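Local coordinates for protein alpha-1,2-Mannosidase (Trichoderma reesei, PDB 1HCU) that hydrolyses alpha-1,2-linked mannose residues, probably trimming high-mannose N-glycans from Man9 to Man5 with the help of a bound calcium ion, at residues V482-T485 against P489-I492; V182-R187 against Y248-K253; V471-Q474 against G478-F481; A58-D63 against N102-G107. One frame throughout, in Å; residues are numbered along the deposited sequence.

All four contacts are largely buried; contact 3, in the loop leading to strand 481-483, lies farthest from the centre of the chain and has an exposed residue. Contact 1 is the C-terminal hairpin that carries the calcium ion, and contacts 2, 3 and 4 all touch it. Contact 2 pairs helices 182-192 and 245-257, contact 4 helices 56-67 and 98-117; their segments meet through Glu184 and Trp185 against Asn102 and Leu106. The chemistry changes with place: strand bonds and apolar methyls in contact 1, a tyrosine ring under a leucine in contact 2, amides and waters in contact 3, and a long charge pair beside an isoleucine at a tyrosine's edge in contact 4.

Contact 1 of 4, residues V482-T485 against P489-I492; sequences VFNT and PFSI. With CA (calcium ion), chain H.
A short antiparallel beta hairpin deep in the fold makes this contact: strand 481-483 turns back as strand 489-491, pairing Val482 with Phe490 and Phe483 with Pro489. The first is the hydrogen-bonded pair. Phe490 N gives a nearly straight bond to Val482 O (2.8 Å, 165°), while Val482 N returns a more bent one, in the carbonyl plane, to Phe490 O (2.9 Å). Pro489 CA adds a CA-H...O contact to the same Val482 O at 3.2 Å. In the non-hydrogen-bonded pair proline's missing N-H costs no bond across the hairpin, and Pro489 CB makes an off-centre CH-pi contact with the Phe483 ring, 4.3 Å from its centroid. Val482 CG2, anti to its own carbonyl carbon, meets Ile492 CG2 tightly at 3.3 Å, the two side chains crossing at about a right angle. Asn484 CB comes obliquely against Phe490 CE1 at 3.8 Å. In family 47 glycosidases an (alpha/alpha)7 barrel is plugged by a C-terminal hairpin of this kind, which carries the calcium site into the barrel core. Here Thr485, just past the first strand, binds the ion through both its carbonyl O (2.7 Å) and its OG1 (2.9 Å), and four waters complete the modelled sphere. Glu249 takes a hydrogen bond with Thr485 OG1. The turn itself is tied by Asn484: its OD1 accepts from the backbone N of Glu486 and of His488, and its ND2 reaches Ile103 O and Glu184 OE2 on two surrounding helices.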
# COMPACT_ATOMS: atom_id res chain seq x y z
N VAL A 482 -9.79 -4.23 8.52
CA VAL A 482 -9.42 -3.12 7.65
C VAL A 482 -7.96 -3.24 7.27
O VAL A 482 -7.10 -3.35 8.14
CB VAL A 482 -9.58 -1.75 8.35
CG1 VAL A 482 -9.44 -0.62 7.32
CG2 VAL A 482 -10.92 -1.67 9.05
N PHE A 483 -7.69 -3.22 5.96
CA PHE A 483 -6.31 -3.34 5.49
C PHE A 483 -5.57 -2.01 5.61
O PHE A 483 -6.07 -0.95 5.19
CB PHE A 483 -6.26 -3.81 4.04
CG PHE A 483 -6.69 -5.24 3.82
CD1 PHE A 483 -7.98 -5.53 3.40
CD2 PHE A 483 -5.79 -6.28 4.01
CE1 PHE A 483 -8.37 -6.86 3.16
CE2 PHE A 483 -6.17 -7.61 3.76
CZ PHE A 483 -7.46 -7.89 3.34
N ASN A 484 -4.37 -2.06 6.18
CA ASN A 484 -3.54 -0.87 6.32
C ASN A 484 -2.91 -0.72 4.94
O ASN A 484 -3.16 -1.54 4.05
CB ASN A 484 -2.50 -1.05 7.43
CG ASN A 484 -1.15 -1.56 6.93
OD1 ASN A 484 -1.07 -2.44 6.08
ND2 ASN A 484 -0.08 -1.00 7.47
N THR A 485 -2.10 0.30 4.73
CA THR A 485 -1.52 0.51 3.42
C THR A 485 -0.56 -0.58 2.93
O THR A 485 -0.28 -0.67 1.74
CB THR A 485 -0.82 1.89 3.36
OG1 THR A 485 -1.05 2.47 2.08
CG2 THR A 485 0.67 1.76 3.60
N PRO A 489 -4.20 -6.32 7.67
CA PRO A 489 -5.55 -6.17 8.22
C PRO A 489 -5.64 -6.06 9.75
O PRO A 489 -5.14 -6.91 10.47
CB PRO A 489 -6.25 -7.42 7.71
CG PRO A 489 -5.16 -8.45 7.80
CD PRO A 489 -3.98 -7.70 7.19
N PHE A 490 -6.30 -5.00 10.23
CA PHE A 490 -6.48 -4.79 11.67
C PHE A 490 -7.96 -4.97 12.01
O PHE A 490 -8.82 -4.67 11.18
CB PHE A 490 -6.09 -3.35 12.05
CG PHE A 490 -4.68 -2.99 11.72
CD1 PHE A 490 -4.34 -1.67 11.46
CD2 PHE A 490 -3.69 -3.97 11.68
CE1 PHE A 490 -3.02 -1.33 11.16
CE2 PHE A 490 -2.39 -3.64 11.38
CZ PHE A 490 -2.04 -2.32 11.12
N SER A 491 -8.27 -5.45 13.21
CA SER A 491 -9.68 -5.58 13.60
C SER A 491 -10.14 -4.16 13.86
O SER A 491 -9.36 -3.33 14.32
CB SER A 491 -9.84 -6.38 14.89
OG SER A 491 -9.50 -7.74 14.72
N ILE A 492 -11.41 -3.86 13.56
CA ILE A 492 -11.94 -2.52 13.80
C ILE A 492 -12.26 -2.36 15.28
O ILE A 492 -12.52 -3.34 15.98
CB ILE A 492 -13.22 -2.27 12.96
CG1 ILE A 492 -14.38 -3.11 13.50
CG2 ILE A 492 -12.94 -2.61 11.49
CD1 ILE A 492 -15.71 -2.81 12.85
CA CA H . -0.25 1.10 -0.31
O HOH W 1 2.01 2.50 0.74
O HOH W 2 1.60 2.02 -2.17
O HOH W 3 -1.67 3.12 -1.47
O HOH W 4 -0.43 -1.11 -1.95

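Contact 2 of 4, residues V182-R187 against Y248-K253; sequences VLEWTR and YEYLIK
Leu183 and Tyr250, their CA atoms 7.0 Å apart, mark the nearest backbone approach of helical segments 182-187 and 248-253, whose axes pass at 10.7 Å with 41° between their directions. The Tyr250 side chain fills this wide spacing. Leu183 CB lies over one face of its ring, offset toward the rim and 4.1 Å from the centroid, a CH-pi contact; Val182 CG1 comes in obliquely at 4.2 Å from Tyr250 CD1. Glu184 bends at chi2 (-67°), which brings its carboxylate to the phenol end of the ring, the two planes 25° apart and Glu184 OE2 3.0 Å from Tyr250 OH. That hydroxyl is hydrogen-bonded to Thr485 N. A phenylalanine in place of Tyr250 would probably leave Thr485 N without its hydroxyl partner beside the calcium site. One turn on, Lys253 NZ forms a salt bridge with Glu249 OE1 at 2.7 Å and also bonds Phe483 O. Both segments thus grip the hairpin that fills the core of the family 47 (alpha/alpha)7 barrel.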
# COMPACT_ATOMS: atom_id res chain seq x y z
N VAL A 182 -2.01 7.32 11.51
CA VAL A 182 -3.21 7.28 12.33
C VAL A 182 -3.86 5.90 12.52
O VAL A 182 -4.26 5.56 13.64
CB VAL A 182 -4.28 8.29 11.80
CG1 VAL A 182 -4.64 7.98 10.34
CG2 VAL A 182 -5.51 8.25 12.67
N LEU A 183 -3.94 5.10 11.46
CA LEU A 183 -4.56 3.78 11.58
C LEU A 183 -3.81 2.88 12.56
O LEU A 183 -4.40 2.37 13.51
CB LEU A 183 -4.59 3.08 10.21
CG LEU A 183 -5.78 2.16 9.90
CD1 LEU A 183 -5.40 1.19 8.77
CD2 LEU A 183 -6.20 1.39 11.12
N GLU A 184 -2.51 2.69 12.36
CA GLU A 184 -1.79 1.79 13.25
C GLU A 184 -1.52 2.31 14.65
O GLU A 184 -1.47 1.53 15.60
CB GLU A 184 -0.49 1.26 12.60
CG GLU A 184 0.23 2.12 11.59
CD GLU A 184 -0.54 2.34 10.30
OE1 GLU A 184 -1.18 3.41 10.17
OE2 GLU A 184 -0.51 1.45 9.42
N TRP A 185 -1.38 3.62 14.79
CA TRP A 185 -1.14 4.22 16.10
C TRP A 185 -2.43 4.24 16.94
O TRP A 185 -2.38 4.09 18.16
CB TRP A 185 -0.55 5.62 15.93
CG TRP A 185 0.92 5.57 15.59
CD1 TRP A 185 1.50 5.02 14.47
CD2 TRP A 185 2.01 6.00 16.42
NE1 TRP A 185 2.87 5.07 14.57
CE2 TRP A 185 3.21 5.67 15.75
CE3 TRP A 185 2.08 6.63 17.67
CZ2 TRP A 185 4.47 5.96 16.29
CZ3 TRP A 185 3.34 6.91 18.21
CH2 TRP A 185 4.51 6.57 17.52
N THR A 186 -3.57 4.41 16.28
CA THR A 186 -4.84 4.40 17.00
C THR A 186 -5.12 2.96 17.41
O THR A 186 -5.60 2.69 18.51
CB THR A 186 -6.01 4.92 16.13
OG1 THR A 186 -5.86 6.33 15.91
CG2 THR A 186 -7.35 4.68 16.82
N ARG A 187 -4.78 2.03 16.52
CA ARG A 187 -4.97 0.60 16.79
C ARG A 187 -4.12 0.21 18.00
O ARG A 187 -4.57 -0.55 18.86
CB ARG A 187 -4.55 -0.23 15.56
CG ARG A 187 -4.87 -1.71 15.67
CD ARG A 187 -6.35 -1.91 15.95
NE ARG A 187 -6.70 -3.28 16.32
CZ ARG A 187 -7.67 -3.60 17.17
NH1 ARG A 187 -8.39 -2.64 17.75
NH2 ARG A 187 -7.94 -4.88 17.44
N TYR A 248 -5.16 10.04 1.48
CA TYR A 248 -6.57 9.96 1.09
C TYR A 248 -7.10 8.58 1.45
O TYR A 248 -8.24 8.45 1.91
CB TYR A 248 -6.73 10.17 -0.42
CG TYR A 248 -6.43 11.59 -0.86
CD1 TYR A 248 -5.60 11.85 -1.96
CD2 TYR A 248 -6.96 12.67 -0.17
CE1 TYR A 248 -5.30 13.15 -2.34
CE2 TYR A 248 -6.67 13.97 -0.54
CZ TYR A 248 -5.84 14.20 -1.62
OH TYR A 248 -5.53 15.50 -1.97
N GLU A 249 -6.26 7.56 1.26
CA GLU A 249 -6.62 6.17 1.56
C GLU A 249 -7.04 5.99 3.03
O GLU A 249 -8.09 5.42 3.31
CB GLU A 249 -5.43 5.24 1.25
CG GLU A 249 -5.67 3.73 1.45
CD GLU A 249 -4.39 2.89 1.27
OE1 GLU A 249 -4.42 1.66 1.56
OE2 GLU A 249 -3.36 3.45 0.84
N TYR A 250 -6.21 6.46 3.96
CA TYR A 250 -6.50 6.29 5.38
C TYR A 250 -7.69 7.10 5.88
O TYR A 250 -8.26 6.79 6.92
CB TYR A 250 -5.26 6.61 6.23
CG TYR A 250 -4.31 5.43 6.41
CD1 TYR A 250 -3.20 5.52 7.26
CD2 TYR A 250 -4.49 4.25 5.70
CE1 TYR A 250 -2.29 4.46 7.39
CE2 TYR A 250 -3.59 3.18 5.83
CZ TYR A 250 -2.49 3.29 6.66
OH TYR A 250 -1.59 2.26 6.73
N LEU A 251 -8.07 8.13 5.13
CA LEU A 251 -9.21 8.95 5.50
C LEU A 251 -10.48 8.10 5.57
O LEU A 251 -11.19 8.10 6.58
CB LEU A 251 -9.39 10.07 4.49
CG LEU A 251 -9.18 11.53 4.90
CD1 LEU A 251 -8.07 11.71 5.90
CD2 LEU A 251 -8.89 12.30 3.63
N ILE A 252 -10.76 7.36 4.51
CA ILE A 252 -11.94 6.51 4.48
C ILE A 252 -11.73 5.25 5.32
O ILE A 252 -12.69 4.70 5.88
CB ILE A 252 -12.31 6.12 3.02
CG1 ILE A 252 -13.66 5.39 2.99
CG2 ILE A 252 -11.22 5.25 2.44
CD1 ILE A 252 -14.84 6.23 3.42
N LYS A 253 -10.49 4.79 5.42
CA LYS A 253 -10.23 3.58 6.20
C LYS A 253 -10.43 3.80 7.70
O LYS A 253 -10.79 2.86 8.42
CB LYS A 253 -8.83 3.03 5.90
CG LYS A 253 -8.77 2.33 4.54
CD LYS A 253 -7.46 1.59 4.32
CE LYS A 253 -7.48 0.83 3.00
NZ LYS A 253 -6.20 0.07 2.78

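Contact 3 of 4, residues V471-Q474 against G478-F481; sequences VQVQ and GNKF
Asn479 and Gln474 face each other where the loop between helix 451-465 and strand 481-483 doubles back, segments 471-474 and 478-481 running 152° apart. With CG anti to its carbonyl carbon (chi1 -73°), the Asn479 side chain swings across the gap and lays its amide along the backbone of Gln474, with Asn479 CG 3.6 Å from Gln474 N. The modelled turn of that amide is doubtful, though its position against the Gln474 peptide groups is plain. Gln474 starts toward the other segment, then bends at chi2 (-57°) and folds back on its own segment: Gln474 NE2 donates to Gln472 O at 3.0 Å, from above the carbonyl plane. Gly478 has a positive phi, and at its backbone angles a side chain would jam against the preceding carbonyl. At the other end Phe481 CB approaches Val471 CA to 4.4 Å, and the ring reaches on to Pro489 and Ser491 of the hairpin, while Val473 packs on Phe483 and Tyr400. Waters fill in between: one accepts from Phe481 N at 3.2 Å and lies near Gln472 O, and another sits 3.0 Å from Val471 O, with a weak link to Phe481 O. No direct backbone bond across the segments is clear; the Asn479 amide packs on the Gln474 backbone and may bond to it, waters bridge the middle, and the Val471-Phe481 end is apolar, unlike the direct pairing of the hairpin that follows.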
# COMPACT_ATOMS: atom_id res chain seq x y z
N VAL A 471 -11.41 -11.66 6.93
CA VAL A 471 -10.43 -10.77 6.34
C VAL A 471 -10.92 -10.24 4.99
O VAL A 471 -10.60 -9.12 4.62
CB VAL A 471 -9.09 -11.51 6.15
CG1 VAL A 471 -8.05 -10.57 5.57
CG2 VAL A 471 -8.63 -12.07 7.48
N GLN A 472 -11.70 -11.05 4.27
CA GLN A 472 -12.23 -10.65 2.96
C GLN A 472 -13.13 -9.42 3.11
O GLN A 472 -13.91 -9.33 4.06
CB GLN A 472 -13.04 -11.80 2.34
CG GLN A 472 -12.27 -13.11 2.05
CD GLN A 472 -11.56 -13.11 0.69
OE1 GLN A 472 -10.99 -14.13 0.29
NE2 GLN A 472 -11.61 -11.99 -0.01
N VAL A 473 -13.04 -8.48 2.18
CA VAL A 473 -13.89 -7.30 2.28
C VAL A 473 -15.33 -7.65 1.85
O VAL A 473 -15.55 -8.22 0.78
CB VAL A 473 -13.34 -6.13 1.43
CG1 VAL A 473 -11.95 -5.74 1.92
CG2 VAL A 473 -13.26 -6.52 -0.01
N GLN A 474 -16.30 -7.33 2.71
CA GLN A 474 -17.71 -7.61 2.42
C GLN A 474 -18.37 -6.46 1.67
O GLN A 474 -18.38 -5.32 2.13
CB GLN A 474 -18.47 -7.87 3.73
CG GLN A 474 -17.84 -8.94 4.63
CD GLN A 474 -17.67 -10.27 3.93
OE1 GLN A 474 -18.61 -10.80 3.35
NE2 GLN A 474 -16.46 -10.82 3.99
N GLY A 478 -20.59 -4.73 7.08
CA GLY A 478 -20.37 -5.68 8.15
C GLY A 478 -18.92 -6.12 8.21
O GLY A 478 -18.63 -7.22 8.69
N ASN A 479 -18.01 -5.29 7.71
CA ASN A 479 -16.60 -5.64 7.74
C ASN A 479 -16.03 -5.58 9.14
O ASN A 479 -16.24 -4.62 9.87
CB ASN A 479 -15.78 -4.72 6.84
CG ASN A 479 -16.00 -4.99 5.37
OD1 ASN A 479 -16.90 -4.42 4.74
ND2 ASN A 479 -15.19 -5.90 4.81
N LYS A 480 -15.29 -6.62 9.52
CA LYS A 480 -14.70 -6.65 10.84
C LYS A 480 -13.20 -6.38 10.79
O LYS A 480 -12.55 -6.27 11.83
CB LYS A 480 -14.99 -7.99 11.53
CG LYS A 480 -16.48 -8.28 11.65
CD LYS A 480 -16.77 -9.32 12.72
CE LYS A 480 -16.55 -8.73 14.11
NZ LYS A 480 -17.47 -7.60 14.35
N PHE A 481 -12.66 -6.26 9.58
CA PHE A 481 -11.23 -5.97 9.41
C PHE A 481 -10.98 -4.81 8.44
O PHE A 481 -11.85 -4.44 7.65
CB PHE A 481 -10.47 -7.22 8.93
CG PHE A 481 -10.18 -8.21 10.03
CD1 PHE A 481 -11.17 -9.07 10.49
CD2 PHE A 481 -8.92 -8.25 10.63
CE1 PHE A 481 -10.92 -9.96 11.54
CE2 PHE A 481 -8.66 -9.13 11.69
CZ PHE A 481 -9.66 -9.98 12.14
O HOH W 5 -11.37 -6.29 5.18
O HOH W 6 -13.44 -7.39 6.66

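Contact 4 of 4, residues A58-D63 against N102-G107; sequences AIDGLD and NIRYLG
The Tyr105 ring meets Ile59 at its edge: Ile59 CG1 lies near the ring plane, 3.9 Å from Tyr105 CD2. The other flat groups are the Asp60 carboxylate and the Arg104 guanidinium, with planes 24° apart. Asp60 OD2 stands well out of the guanidinium plane, 3.9 Å from Arg104 NE, a long salt bridge of charges alone in which no N-H points at the oxygen. The carboxylate rests more closely on the backbone and aliphatic start of Arg104, Asp60 OD1 being 3.5 Å from Arg104 CA and Asp60 OD2 3.7 Å from Arg104 CG. Ile59 CG2, anti to the backbone N, points instead at the carbonyls of the facing helix, 4.0 Å from Arg104 O. These are helices 56-67 and 98-117 of the (alpha/alpha)7 barrel of family 47; the two segments cross at 66° with axes 8.6 Å apart. Helix 98-117 widens here into a pi-type turn, closed by Gly107 N to Asn102 O at 2.9 Å. Asp60 has firmer partners outside the pair, with OD1 bonded to His488 NE2 and OD2 to Ser451 OG. With an alanine at Asp60, His488 NE2 and Ser451 OG would probably each lose a partner and the flank of the Arg104 chain its cover. Arg104 NH1 forms a salt bridge with Glu100, the predicted proton donor, and its NE bonds Ser451 OG; Tyr105 OH reaches Arg51 O.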
# COMPACT_ATOMS: atom_id res chain seq x y z
N ALA A 58 10.42 -10.79 6.86
CA ALA A 58 9.82 -11.74 7.80
C ALA A 58 8.56 -11.19 8.46
O ALA A 58 7.57 -11.90 8.59
CB ALA A 58 10.85 -12.15 8.87
N ILE A 59 8.60 -9.93 8.87
CA ILE A 59 7.45 -9.30 9.52
C ILE A 59 6.32 -8.99 8.54
O ILE A 59 5.15 -9.23 8.82
CB ILE A 59 7.87 -7.99 10.23
CG1 ILE A 59 9.03 -8.28 11.20
CG2 ILE A 59 6.68 -7.39 10.98
CD1 ILE A 59 8.70 -9.31 12.27
N ASP A 60 6.70 -8.48 7.38
CA ASP A 60 5.75 -8.13 6.33
C ASP A 60 5.00 -9.35 5.79
O ASP A 60 3.83 -9.24 5.41
CB ASP A 60 6.49 -7.41 5.20
CG ASP A 60 5.90 -6.04 4.90
OD1 ASP A 60 5.15 -5.52 5.76
OD2 ASP A 60 6.20 -5.48 3.82
N GLY A 61 5.65 -10.52 5.77
CA GLY A 61 5.00 -11.71 5.25
C GLY A 61 4.27 -12.57 6.28
O GLY A 61 3.48 -13.46 5.93
N LEU A 62 4.51 -12.29 7.56
CA LEU A 62 3.90 -13.04 8.64
C LEU A 62 2.39 -13.24 8.53
O LEU A 62 1.90 -14.36 8.59
CB LEU A 62 4.23 -12.37 9.98
CG LEU A 62 3.61 -12.96 11.24
CD1 LEU A 62 3.93 -14.43 11.34
CD2 LEU A 62 4.14 -12.20 12.48
N ASP A 63 1.63 -12.15 8.36
CA ASP A 63 0.19 -12.30 8.27
C ASP A 63 -0.27 -12.99 6.99
O ASP A 63 -1.29 -13.67 6.98
CB ASP A 63 -0.51 -10.94 8.44
CG ASP A 63 -0.18 -9.96 7.34
OD1 ASP A 63 -0.78 -8.86 7.37
OD2 ASP A 63 0.65 -10.26 6.46
N ASN A 102 6.52 2.30 10.09
CA ASN A 102 5.17 2.20 10.60
C ASN A 102 4.28 1.22 9.85
O ASN A 102 3.69 0.31 10.45
CB ASN A 102 4.52 3.59 10.57
CG ASN A 102 3.04 3.55 10.90
OD1 ASN A 102 2.65 3.40 12.06
ND2 ASN A 102 2.21 3.66 9.87
N ILE A 103 4.16 1.40 8.54
CA ILE A 103 3.30 0.56 7.73
C ILE A 103 3.74 -0.90 7.64
O ILE A 103 2.89 -1.81 7.56
CB ILE A 103 3.15 1.15 6.29
CG1 ILE A 103 4.46 1.05 5.52
CG2 ILE A 103 2.69 2.60 6.38
CD1 ILE A 103 4.37 1.50 4.07
N ARG A 104 5.05 -1.15 7.67
CA ARG A 104 5.56 -2.52 7.60
C ARG A 104 5.65 -3.22 8.95
O ARG A 104 4.95 -4.20 9.20
CB ARG A 104 6.95 -2.54 6.95
CG ARG A 104 7.00 -2.25 5.46
CD ARG A 104 8.38 -2.56 4.92
NE ARG A 104 8.49 -2.32 3.49
CZ ARG A 104 8.27 -1.14 2.92
NH1 ARG A 104 7.93 -0.10 3.67
NH2 ARG A 104 8.38 -1.00 1.60
N TYR A 105 6.52 -2.72 9.82
CA TYR A 105 6.73 -3.34 11.12
C TYR A 105 5.55 -3.24 12.08
O TYR A 105 4.98 -4.25 12.49
CB TYR A 105 8.00 -2.77 11.75
CG TYR A 105 9.25 -3.17 10.99
CD1 TYR A 105 10.00 -2.23 10.28
CD2 TYR A 105 9.69 -4.49 11.00
CE1 TYR A 105 11.18 -2.60 9.62
CE2 TYR A 105 10.86 -4.88 10.35
CZ TYR A 105 11.61 -3.93 9.66
OH TYR A 105 12.80 -4.30 9.07
N LEU A 106 5.18 -2.02 12.44
CA LEU A 106 4.06 -1.81 13.33
C LEU A 106 2.80 -2.46 12.73
O LEU A 106 2.09 -3.20 13.41
CB LEU A 106 3.88 -0.31 13.54
CG LEU A 106 2.99 0.09 14.71
CD1 LEU A 106 3.52 -0.59 15.97
CD2 LEU A 106 2.98 1.62 14.88
N GLY A 107 2.54 -2.20 11.45
CA GLY A 107 1.38 -2.78 10.80
C GLY A 107 1.43 -4.30 10.78
O GLY A 107 0.46 -4.97 11.12